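PDB 4O7W: phosphoribosylaminoimidazole-succinocarboxamide synthase, which catalyses the ATP-dependent joining of L-aspartate to a carboxyaminoimidazole ribonucleotide, giving SAICAR in de novo purine biosynthesis. Local coordinates for residues Val91-Val96 against Leu171-Leu176. Numbering follows the deposited sequence.
Sequences VVRNVV and LVDFKL. With TYD (thymidine-5'-diphosphate), chain B.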
# COMPACT_ATOMS: atom_id res chain seq x y z
N VAL A 91 5.64 -6.86 -7.07
CA VAL A 91 5.45 -8.19 -6.50
C VAL A 91 4.10 -8.79 -6.94
O VAL A 91 3.05 -8.15 -6.82
CB VAL A 91 5.60 -8.16 -4.96
CG1 VAL A 91 5.30 -9.53 -4.38
CG2 VAL A 91 7.01 -7.71 -4.54
N VAL A 92 4.14 -9.99 -7.50
CA VAL A 92 2.94 -10.73 -7.88
C VAL A 92 2.81 -11.95 -6.95
O VAL A 92 3.80 -12.62 -6.68
CB VAL A 92 3.02 -11.20 -9.35
CG1 VAL A 92 1.72 -11.87 -9.78
CG2 VAL A 92 3.36 -10.05 -10.29
N ARG A 93 1.61 -12.19 -6.43
CA ARG A 93 1.39 -13.22 -5.41
C ARG A 93 0.19 -14.12 -5.79
O ARG A 93 -0.90 -13.62 -6.06
CB ARG A 93 1.21 -12.58 -4.02
CG ARG A 93 1.99 -11.25 -3.84
CD ARG A 93 1.94 -10.67 -2.42
NE ARG A 93 2.74 -11.48 -1.51
CZ ARG A 93 3.78 -11.07 -0.79
NH1 ARG A 93 4.20 -9.80 -0.79
NH2 ARG A 93 4.41 -11.96 -0.06
N ASN A 94 0.42 -15.44 -5.84
CA ASN A 94 -0.63 -16.44 -6.12
C ASN A 94 -1.08 -17.17 -4.86
O ASN A 94 -2.25 -17.56 -4.73
CB ASN A 94 -0.13 -17.47 -7.14
CG ASN A 94 0.36 -16.83 -8.42
OD1 ASN A 94 -0.38 -16.08 -9.06
ND2 ASN A 94 1.62 -17.10 -8.78
N VAL A 95 -0.13 -17.35 -3.94
CA VAL A 95 -0.35 -18.08 -2.71
C VAL A 95 0.20 -17.22 -1.56
O VAL A 95 1.26 -16.59 -1.70
CB VAL A 95 0.38 -19.44 -2.77
CG1 VAL A 95 0.42 -20.13 -1.41
CG2 VAL A 95 -0.28 -20.34 -3.81
N VAL A 96 -0.54 -17.18 -0.45
CA VAL A 96 -0.17 -16.40 0.74
C VAL A 96 1.12 -16.92 1.37
O VAL A 96 1.25 -18.12 1.70
CB VAL A 96 -1.33 -16.37 1.77
CG1 VAL A 96 -0.92 -15.67 3.06
CG2 VAL A 96 -2.54 -15.67 1.16
N LEU A 171 4.49 -21.69 -8.20
CA LEU A 171 5.00 -20.33 -8.12
C LEU A 171 4.14 -19.59 -7.10
O LEU A 171 3.01 -19.20 -7.39
CB LEU A 171 4.96 -19.66 -9.49
CG LEU A 171 5.41 -18.19 -9.57
CD1 LEU A 171 6.89 -18.02 -9.23
CD2 LEU A 171 5.10 -17.66 -10.96
N VAL A 172 4.69 -19.42 -5.91
CA VAL A 172 3.95 -18.85 -4.80
C VAL A 172 3.81 -17.33 -4.95
O VAL A 172 2.71 -16.78 -4.87
CB VAL A 172 4.63 -19.24 -3.47
CG1 VAL A 172 4.15 -18.37 -2.31
CG2 VAL A 172 4.42 -20.72 -3.19
N ASP A 173 4.95 -16.66 -5.20
CA ASP A 173 5.00 -15.22 -5.46
C ASP A 173 6.37 -14.92 -6.04
O ASP A 173 7.21 -15.82 -6.11
CB ASP A 173 4.76 -14.40 -4.18
CG ASP A 173 5.75 -14.71 -3.07
OD1 ASP A 173 6.90 -15.07 -3.37
OD2 ASP A 173 5.39 -14.58 -1.89
N PHE A 174 6.59 -13.67 -6.46
CA PHE A 174 7.87 -13.27 -7.04
C PHE A 174 7.92 -11.76 -7.22
O PHE A 174 6.89 -11.09 -7.20
CB PHE A 174 8.14 -13.97 -8.39
CG PHE A 174 7.12 -13.66 -9.47
CD1 PHE A 174 7.39 -12.69 -10.43
CD2 PHE A 174 5.92 -14.36 -9.54
CE1 PHE A 174 6.48 -12.40 -11.44
CE2 PHE A 174 4.99 -14.07 -10.55
CZ PHE A 174 5.27 -13.09 -11.49
N LYS A 175 9.13 -11.25 -7.44
CA LYS A 175 9.35 -9.83 -7.59
C LYS A 175 10.01 -9.55 -8.95
O LYS A 175 10.94 -10.24 -9.35
CB LYS A 175 10.24 -9.30 -6.45
CG LYS A 175 10.52 -7.79 -6.49
CD LYS A 175 11.78 -7.45 -7.29
CE LYS A 175 13.06 -7.87 -6.55
NZ LYS A 175 14.25 -7.86 -7.47
N LEU A 176 9.50 -8.54 -9.64
CA LEU A 176 10.10 -8.04 -10.87
C LEU A 176 10.52 -6.58 -10.73
O LEU A 176 10.05 -5.86 -9.84
CB LEU A 176 9.13 -8.14 -12.05
CG LEU A 176 8.53 -9.51 -12.37
CD1 LEU A 176 7.43 -9.34 -13.41
CD2 LEU A 176 9.58 -10.52 -12.81
PA TYD B . 7.60 -10.53 0.49
O1A TYD B . 6.79 -11.64 1.07
O2A TYD B . 6.86 -9.23 0.23
O3A TYD B . 8.86 -10.11 1.40
PB TYD B . 9.91 -11.04 2.19
O1B TYD B . 9.13 -12.20 2.77
O2B TYD B . 10.89 -11.49 1.13
O3B TYD B . 10.51 -10.08 3.18
O5' TYD B . 8.29 -11.06 -0.84
C5' TYD B . 7.48 -11.45 -1.94
C4' TYD B . 8.31 -12.12 -3.04
O4' TYD B . 9.01 -11.11 -3.77
C3' TYD B . 9.36 -13.11 -2.54
O3' TYD B . 9.47 -14.14 -3.52
C2' TYD B . 10.66 -12.35 -2.53
C1' TYD B . 10.43 -11.28 -3.61
N1 TYD B . 11.02 -9.99 -3.25
C2 TYD B . 12.40 -9.73 -3.49
O2 TYD B . 13.12 -10.61 -4.01
N3 TYD B . 12.94 -8.54 -3.19
C4 TYD B . 12.18 -7.56 -2.66
O4 TYD B . 12.67 -6.46 -2.39
C5 TYD B . 10.72 -7.78 -2.41
C5M TYD B . 9.83 -6.70 -1.82
C6 TYD B . 10.21 -9.03 -2.73
O HOH W 1 2.67 -14.31 -1.26
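With CG lodged between its backbone N and carbonyl carbon (chi1 58°), Asp173 stands its carboxylate beside the guanidinium of Arg93, whose chain bends at CG-CD (chi3 71°); the two planes are perpendicular, and NH2 reaches OD2 obliquely in a salt bridge of 3.3 Å. Both groups serve the bound thymidine-5'-diphosphate: Arg93 NH2 and NH1 donate to phosphate oxygens O1A (2.7 Å) and O2A, while Asp173 OD1 accepts from sugar O3' at 2.7 Å. An alanine in place of Arg93 would probably leave both phosphate oxygens without these donors and Asp173 with Arg198 as its remaining cationic partner. This non-hydrogen-bonded pair illustrates how adjacent antiparallel strands, here 84-93 and 169-180 of one sheet, build a ligand site from facing residues. Val92 and Phe174, the next pair, exchange two backbone hydrogen bonds and turn to the other face, where Val92 CB sits over the phenyl ring, 4.0 Å from its centroid, against helix 143-165. Where the first strand turns its corner, Val172 O accepts from both Asn94 N and Val95 N; Asn94 ND2 donates a hydrogen bond to Leu171 O at 2.9 Å, from above the carbonyl plane, while Asn94 OD1 accepts one from Asn157 ND2.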